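Local structure of reducing-end xylose-releasing exo-oligoxylanase Rex8A (Paenibacillus barcinonensis, 6SUD) at residues Y197-F202 against A270-L275; G129-A134 against H201-F206. The protein hydrolyses xylooligosaccharides, both linear and branched, releasing single xylose units from their reducing ends during xylan breakdown. The protein carries 1 engineered substitution. All coordinates share one frame; numbering follows the deposited sequence.

Contact 1 of 2, residues Y197-F202 against A270-L275. With XYP (beta-D-xylopyranose), chain K; GOL (glycerol), chain D.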
loop_
_atom_site.group_PDB
_atom_site.type_symbol
_atom_site.label_atom_id
_atom_site.label_comp_id
_atom_site.label_asym_id
_atom_site.label_seq_id
_atom_site.Cartn_x
_atom_site.Cartn_y
_atom_site.Cartn_z
ATOM N N TYR A 197 -6.465 -2.237 3.377
ATOM C CA TYR A 197 -6.599 -2.706 1.971
ATOM C C TYR A 197 -7.411 -1.716 1.123
ATOM O O TYR A 197 -7.430 -1.895 -0.111
ATOM C CB TYR A 197 -7.294 -4.069 1.927
ATOM C CG TYR A 197 -6.502 -5.263 2.403
ATOM C CD1 TYR A 197 -5.313 -5.156 3.102
ATOM C CD2 TYR A 197 -6.988 -6.536 2.172
ATOM C CE1 TYR A 197 -4.624 -6.279 3.535
ATOM C CE2 TYR A 197 -6.318 -7.672 2.597
ATOM C CZ TYR A 197 -5.126 -7.547 3.290
ATOM O OH TYR A 197 -4.454 -8.671 3.702
ATOM N N HIS A 198 -8.089 -0.743 1.738
ATOM C CA HIS A 198 -9.023 0.185 1.047
ATOM C C HIS A 198 -8.257 1.355 0.436
ATOM O O HIS A 198 -7.745 2.200 1.178
ATOM C CB HIS A 198 -10.140 0.669 1.980
ATOM C CG HIS A 198 -11.067 -0.432 2.345
ATOM N ND1 HIS A 198 -12.362 -0.524 1.843
ATOM C CD2 HIS A 198 -10.854 -1.551 3.078
ATOM C CE1 HIS A 198 -12.908 -1.627 2.318
ATOM N NE2 HIS A 198 -12.004 -2.260 3.096
ATOM N N LEU A 199 -8.240 1.397 -0.891
ATOM C CA LEU A 199 -7.454 2.377 -1.672
ATOM C C LEU A 199 -8.402 3.096 -2.615
ATOM O O LEU A 199 -8.324 2.911 -3.830
ATOM C CB LEU A 199 -6.362 1.653 -2.459
ATOM C CG LEU A 199 -5.428 0.741 -1.674
ATOM C CD1 LEU A 199 -4.504 0.045 -2.640
ATOM C CD2 LEU A 199 -4.612 1.494 -0.643
ATOM N N PRO A 200 -9.310 3.941 -2.090
ATOM C CA PRO A 200 -10.300 4.628 -2.923
ATOM C C PRO A 200 -9.668 5.379 -4.101
ATOM O O PRO A 200 -10.259 5.427 -5.157
ATOM C CB PRO A 200 -11.010 5.566 -1.929
ATOM C CG PRO A 200 -10.070 5.619 -0.740
ATOM C CD PRO A 200 -9.504 4.224 -0.668
ATOM N N HIS A 201 -8.501 5.969 -3.873
ATOM C CA HIS A 201 -7.711 6.693 -4.896
ATOM C C HIS A 201 -7.272 5.775 -6.037
ATOM O O HIS A 201 -7.224 6.274 -7.186
ATOM C CB HIS A 201 -6.529 7.418 -4.252
ATOM C CG HIS A 201 -5.705 6.613 -3.314
ATOM N ND1 HIS A 201 -6.243 5.936 -2.240
ATOM C CD2 HIS A 201 -4.367 6.457 -3.223
ATOM C CE1 HIS A 201 -5.266 5.358 -1.562
ATOM N NE2 HIS A 201 -4.112 5.659 -2.143
ATOM N N PHE A 202 -6.978 4.496 -5.798
ATOM C CA PHE A 202 -6.652 3.574 -6.924
ATOM C C PHE A 202 -7.954 3.221 -7.653
ATOM O O PHE A 202 -7.926 3.055 -8.874
ATOM C CB PHE A 202 -5.980 2.275 -6.469
ATOM C CG PHE A 202 -4.564 2.402 -5.963
ATOM C CD1 PHE A 202 -3.995 3.639 -5.732
ATOM C CD2 PHE A 202 -3.786 1.269 -5.727
ATOM C CE1 PHE A 202 -2.701 3.735 -5.253
ATOM C CE2 PHE A 202 -2.488 1.375 -5.254
ATOM C CZ PHE A 202 -1.956 2.604 -5.013
ATOM N N ALA A 270 -3.564 5.549 7.609
ATOM C CA ALA A 270 -3.265 6.998 7.712
ATOM C C ALA A 270 -2.593 7.445 6.420
ATOM O O ALA A 270 -2.862 8.574 5.983
ATOM C CB ALA A 270 -2.364 7.313 8.880
ATOM N N ALA A 271 -1.746 6.589 5.863
ATOM C CA ALA A 271 -0.992 6.843 4.618
ATOM C C ALA A 271 -1.970 6.890 3.437
ATOM O O ALA A 271 -1.861 7.788 2.623
ATOM C CB ALA A 271 0.051 5.777 4.403
ATOM N N ASN A 272 -2.889 5.932 3.376
ATOM C CA ASN A 272 -3.843 5.722 2.253
ATOM C C ASN A 272 -4.841 6.877 2.172
ATOM O O ASN A 272 -5.123 7.376 1.057
ATOM C CB ASN A 272 -4.599 4.408 2.433
ATOM C CG ASN A 272 -3.753 3.177 2.188
ATOM O OD1 ASN A 272 -2.707 3.247 1.531
ATOM N ND2 ASN A 272 -4.204 2.049 2.722
ATOM N N VAL A 273 -5.399 7.251 3.316
ATOM C CA VAL A 273 -6.343 8.402 3.402
ATOM C C VAL A 273 -5.622 9.692 2.992
ATOM O O VAL A 273 -6.197 10.474 2.251
ATOM C CB VAL A 273 -6.948 8.499 4.807
ATOM C CG1 VAL A 273 -7.707 7.248 5.168
ATOM C CG2 VAL A 273 -5.916 8.756 5.875
ATOM N N ALA A 274 -4.389 9.911 3.455
ATOM C CA ALA A 274 -3.579 11.105 3.107
ATOM C C ALA A 274 -3.353 11.190 1.593
ATOM O O ALA A 274 -3.432 12.295 1.058
ATOM C CB ALA A 274 -2.259 11.059 3.812
ATOM N N LEU A 275 -3.067 10.068 0.917
ATOM C CA LEU A 275 -2.777 10.104 -0.537
ATOM C C LEU A 275 -4.082 10.365 -1.306
ATOM O O LEU A 275 -4.033 11.137 -2.275
ATOM C CB LEU A 275 -2.064 8.821 -0.971
ATOM C CG LEU A 275 -1.433 8.848 -2.366
ATOM C CD1 LEU A 275 -0.399 9.956 -2.518
ATOM C CD2 LEU A 275 -0.811 7.499 -2.675
HETATM O O1 XYP K . 1.302 -10.711 6.310
HETATM C C1 XYP K . 0.497 -10.311 5.178
HETATM C C2 XYP K . 0.052 -8.847 5.224
HETATM C C3 XYP K . -0.893 -8.505 4.078
HETATM C C4 XYP K . -0.565 -9.380 2.873
HETATM C C5 XYP K . 0.923 -9.710 2.886
HETATM O O2 XYP K . -0.545 -8.518 6.484
HETATM O O3 XYP K . -0.761 -7.099 3.810
HETATM O O4 XYP K . -1.326 -10.588 2.950
HETATM O O5 XYP K . 1.288 -10.513 4.007
HETATM C C1 GOL D . 1.550 3.719 -0.758
HETATM O O1 GOL D . 1.486 2.343 -0.412
HETATM C C2 GOL D . 0.276 4.484 -0.467
HETATM O O2 GOL D . 0.054 4.608 0.939
HETATM C C3 GOL D . -0.946 3.892 -1.129
HETATM O O3 GOL D . -2.134 4.503 -0.640
HETATM O O HOH W 1 -6.726 2.312 3.814
#

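Contact 2 of 2, residues G129-A134 against H201-F206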
loop_
_atom_site.group_PDB
_atom_site.type_symbol
_atom_site.label_atom_id
_atom_site.label_comp_id
_atom_site.label_asym_id
_atom_site.label_seq_id
_atom_site.Cartn_x
_atom_site.Cartn_y
_atom_site.Cartn_z
ATOM N N GLY A 129 -2.246 -7.195 -2.510
ATOM C CA GLY A 129 -1.264 -7.505 -3.564
ATOM C C GLY A 129 -1.833 -7.176 -4.933
ATOM O O GLY A 129 -1.278 -6.308 -5.631
ATOM N N GLU A 130 -2.940 -7.826 -5.288
ATOM C CA GLU A 130 -3.623 -7.670 -6.602
ATOM C C GLU A 130 -3.868 -6.186 -6.918
ATOM O O GLU A 130 -3.542 -5.753 -8.028
ATOM C CB GLU A 130 -4.931 -8.474 -6.627
ATOM C CG GLU A 130 -4.761 -9.943 -7.017
ATOM C CD GLU A 130 -4.037 -10.860 -6.039
ATOM O OE1 GLU A 130 -3.578 -10.381 -4.997
ATOM O OE2 GLU A 130 -3.964 -12.061 -6.299
ATOM N N GLU A 131 -4.397 -5.402 -5.989
ATOM C CA GLU A 131 -4.758 -3.994 -6.303
ATOM C C GLU A 131 -3.499 -3.142 -6.528
ATOM O O GLU A 131 -3.535 -2.267 -7.389
ATOM C CB GLU A 131 -5.676 -3.423 -5.232
ATOM C CG GLU A 131 -5.039 -3.337 -3.873
ATOM C CD GLU A 131 -6.028 -2.886 -2.827
ATOM O OE1 GLU A 131 -7.085 -2.356 -3.216
ATOM O OE2 GLU A 131 -5.751 -3.107 -1.637
ATOM N N PHE A 132 -2.385 -3.403 -5.840
ATOM C CA PHE A 132 -1.121 -2.675 -6.137
ATOM C C PHE A 132 -0.523 -3.150 -7.457
ATOM O O PHE A 132 0.027 -2.306 -8.171
ATOM C CB PHE A 132 -0.069 -2.820 -5.040
ATOM C CG PHE A 132 -0.074 -1.698 -4.035
ATOM C CD1 PHE A 132 -1.002 -1.683 -3.009
ATOM C CD2 PHE A 132 0.892 -0.699 -4.063
ATOM C CE1 PHE A 132 -1.007 -0.664 -2.068
ATOM C CE2 PHE A 132 0.897 0.311 -3.110
ATOM C CZ PHE A 132 -0.052 0.320 -2.107
ATOM N N PHE A 133 -0.548 -4.452 -7.744
ATOM C CA PHE A 133 -0.017 -4.971 -9.029
ATOM C C PHE A 133 -0.726 -4.214 -10.151
ATOM O O PHE A 133 -0.074 -3.629 -11.028
ATOM C CB PHE A 133 -0.241 -6.476 -9.185
ATOM C CG PHE A 133 0.737 -7.412 -8.514
ATOM C CD1 PHE A 133 2.105 -7.276 -8.677
ATOM C CD2 PHE A 133 0.276 -8.510 -7.805
ATOM C CE1 PHE A 133 2.974 -8.188 -8.102
ATOM C CE2 PHE A 133 1.152 -9.423 -7.220
ATOM C CZ PHE A 133 2.505 -9.260 -7.387
ATOM N N ALA A 134 -2.064 -4.197 -10.096
ATOM C CA ALA A 134 -2.915 -3.601 -11.137
ATOM C C ALA A 134 -2.569 -2.112 -11.284
ATOM O O ALA A 134 -2.351 -1.657 -12.420
ATOM C CB ALA A 134 -4.364 -3.811 -10.787
ATOM N N HIS A 201 -8.501 5.969 -3.873
ATOM C CA HIS A 201 -7.711 6.693 -4.896
ATOM C C HIS A 201 -7.272 5.775 -6.037
ATOM O O HIS A 201 -7.224 6.274 -7.186
ATOM C CB HIS A 201 -6.529 7.418 -4.252
ATOM C CG HIS A 201 -5.705 6.613 -3.314
ATOM N ND1 HIS A 201 -6.243 5.936 -2.240
ATOM C CD2 HIS A 201 -4.367 6.457 -3.223
ATOM C CE1 HIS A 201 -5.266 5.358 -1.562
ATOM N NE2 HIS A 201 -4.112 5.659 -2.143
ATOM N N PHE A 202 -6.978 4.496 -5.798
ATOM C CA PHE A 202 -6.652 3.574 -6.924
ATOM C C PHE A 202 -7.954 3.221 -7.653
ATOM O O PHE A 202 -7.926 3.055 -8.874
ATOM C CB PHE A 202 -5.980 2.275 -6.469
ATOM C CG PHE A 202 -4.564 2.402 -5.963
ATOM C CD1 PHE A 202 -3.995 3.639 -5.732
ATOM C CD2 PHE A 202 -3.786 1.269 -5.727
ATOM C CE1 PHE A 202 -2.701 3.735 -5.253
ATOM C CE2 PHE A 202 -2.488 1.375 -5.254
ATOM C CZ PHE A 202 -1.956 2.604 -5.013
ATOM N N TYR A 203 -9.067 3.113 -6.927
ATOM C CA TYR A 203 -10.355 2.689 -7.538
ATOM C C TYR A 203 -10.808 3.795 -8.499
ATOM O O TYR A 203 -11.352 3.459 -9.562
ATOM C CB TYR A 203 -11.403 2.275 -6.504
ATOM C CG TYR A 203 -10.891 1.367 -5.412
ATOM C CD1 TYR A 203 -9.811 0.525 -5.616
ATOM C CD2 TYR A 203 -11.479 1.368 -4.160
ATOM C CE1 TYR A 203 -9.312 -0.267 -4.596
ATOM C CE2 TYR A 203 -11.020 0.557 -3.145
ATOM C CZ TYR A 203 -9.917 -0.253 -3.354
ATOM O OH TYR A 203 -9.410 -1.013 -2.342
ATOM N N GLU A 204 -10.573 5.068 -8.167
ATOM C CA GLU A 204 -10.842 6.201 -9.093
ATOM C C GLU A 204 -10.129 5.974 -10.426
ATOM O O GLU A 204 -10.741 6.250 -11.475
ATOM C CB GLU A 204 -10.332 7.523 -8.534
ATOM C CG GLU A 204 -11.129 8.011 -7.357
ATOM C CD GLU A 204 -12.469 8.647 -7.670
ATOM O OE1 GLU A 204 -12.907 8.595 -8.845
ATOM O OE2 GLU A 204 -13.056 9.222 -6.736
ATOM N N LEU A 205 -8.868 5.542 -10.378
ATOM C CA LEU A 205 -8.040 5.296 -11.588
ATOM C C LEU A 205 -8.461 3.992 -12.272
ATOM O O LEU A 205 -8.427 3.936 -13.513
ATOM C CB LEU A 205 -6.570 5.320 -11.168
ATOM C CG LEU A 205 -6.130 6.673 -10.620
ATOM C CD1 LEU A 205 -4.655 6.682 -10.260
ATOM C CD2 LEU A 205 -6.438 7.783 -11.608
ATOM N N PHE A 206 -8.902 2.990 -11.514
ATOM C CA PHE A 206 -9.458 1.752 -12.119
ATOM C C PHE A 206 -10.722 2.106 -12.906
ATOM O O PHE A 206 -10.956 1.479 -13.956
ATOM C CB PHE A 206 -9.765 0.698 -11.065
ATOM C CG PHE A 206 -8.575 0.172 -10.309
ATOM C CD1 PHE A 206 -7.273 0.451 -10.705
ATOM C CD2 PHE A 206 -8.779 -0.610 -9.183
ATOM C CE1 PHE A 206 -6.200 -0.056 -9.985
ATOM C CE2 PHE A 206 -7.709 -1.129 -8.478
ATOM C CZ PHE A 206 -6.422 -0.855 -8.886
#

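Contact 1 of 2, residues Y197-F202 against A270-L275
His201 and Asn272 are joined through a glycerol, probably from the crystallisation liquor, with no direct hydrogen bond between their segments. His201 NE2 donates to O3 of the glycerol at 2.7 Å (151°), and that hydroxyl donates onward to Asn272 OD1 at 2.6 Å. The glycerol O2 reaches the same OD1, so two hydroxyls grip one amide oxygen. A water bridges Asn272 ND2 to the carbonyl O of His198; asparagine suits the place by offering both an acceptor and a donor. In the (alpha/alpha)6 barrel of family 8, the contact joins the N-terminus of helix 200-209, with Leu199 as N-cap residue, to helix 268-280. Leu199 CD2 lies against the amide, 3.4 Å from Asn272 OD1. With CG between its backbone N and carbonyl carbon (chi1 48°), His201 sends CE1 to 3.3 Å from Asn272 O, while its CD2 touches Leu275 CD2 at 3.7 Å. Replacing His201 by an alanine is likely to leave the glycerol O3 without its imidazole donor and to open a gap beside Leu275. At the far end of 197-202, Tyr197 OH lies 3.6 Å from C3 of the bound xylose.

Contact 2 of 2, residues G129-A134 against H201-F206
Phe132 turns one ring face to Phe202, whose CE2 sits over the ring centre, 3.9 Å above the plane. The pair is a T-shaped stack, Phe202 supplying the edge, with centroids 5.1 Å apart and planes at 69°. Tyr74 also meets the Phe132 ring edge-to-face. On the Phe206 ring, one face takes the carbonyl O of Phe202, a turn earlier in its own helix, while the edge receives the carbonyl O of Glu131, in plane and 3.5 Å from CZ. The slightly positive rim of a phenylalanine suits such an oxygen, and the same CZ meets Ala134 CB at 4.1 Å; the small methyl lets the ring come close to the opposing helix.

Helices 127-144 and 200-209, both in the (alpha/alpha)6 barrel fold of family 8, cross here at 53° between their local axes, 10.9 Å apart at closest approach. Large aromatic side chains fill much of the interface at that separation.

The polar link in this buried interface is the hydrogen bond from Tyr203 OH to Glu131 OE1, 2.8 Å long, using the syn lone pair of the carboxylate. The Glu131 chain leaves its helix with CG wedged between the two backbone branches and then runs extended, carrying the carboxylate across to the tyrosine. OE1 arrives at the edge of the tyrosine ring, and the two flat groups are nearly coplanar, 19° apart. Tyrosine fits here by combining an apolar ring, packed on Ala221 and Ala222 of helix 215-232, with a hydroxyl that also accepts from Leu199 N.

How the contacts relate
Contacts 1 and 2 lie about 10 Å apart, centre to centre, and share His201 and Phe202 near the start of helix 200-209. Along the chain, 129-134 comes first, then 197-206, then 270-275, so this helix start packs against both an earlier helix, 127-144, and a later one, 268-280. The two contacts also touch directly: Leu199 CD1 lies 3.6 Å from Phe132 CE1, and the Tyr197 carbonyl is close to the Glu131 carboxylate. Tyr197, just before helix 200-209, Asp128 of helix 127-144 and Arg268 of helix 268-280 all line one xylose pocket, so the packing of the three helices probably helps to set these residues around the sugar.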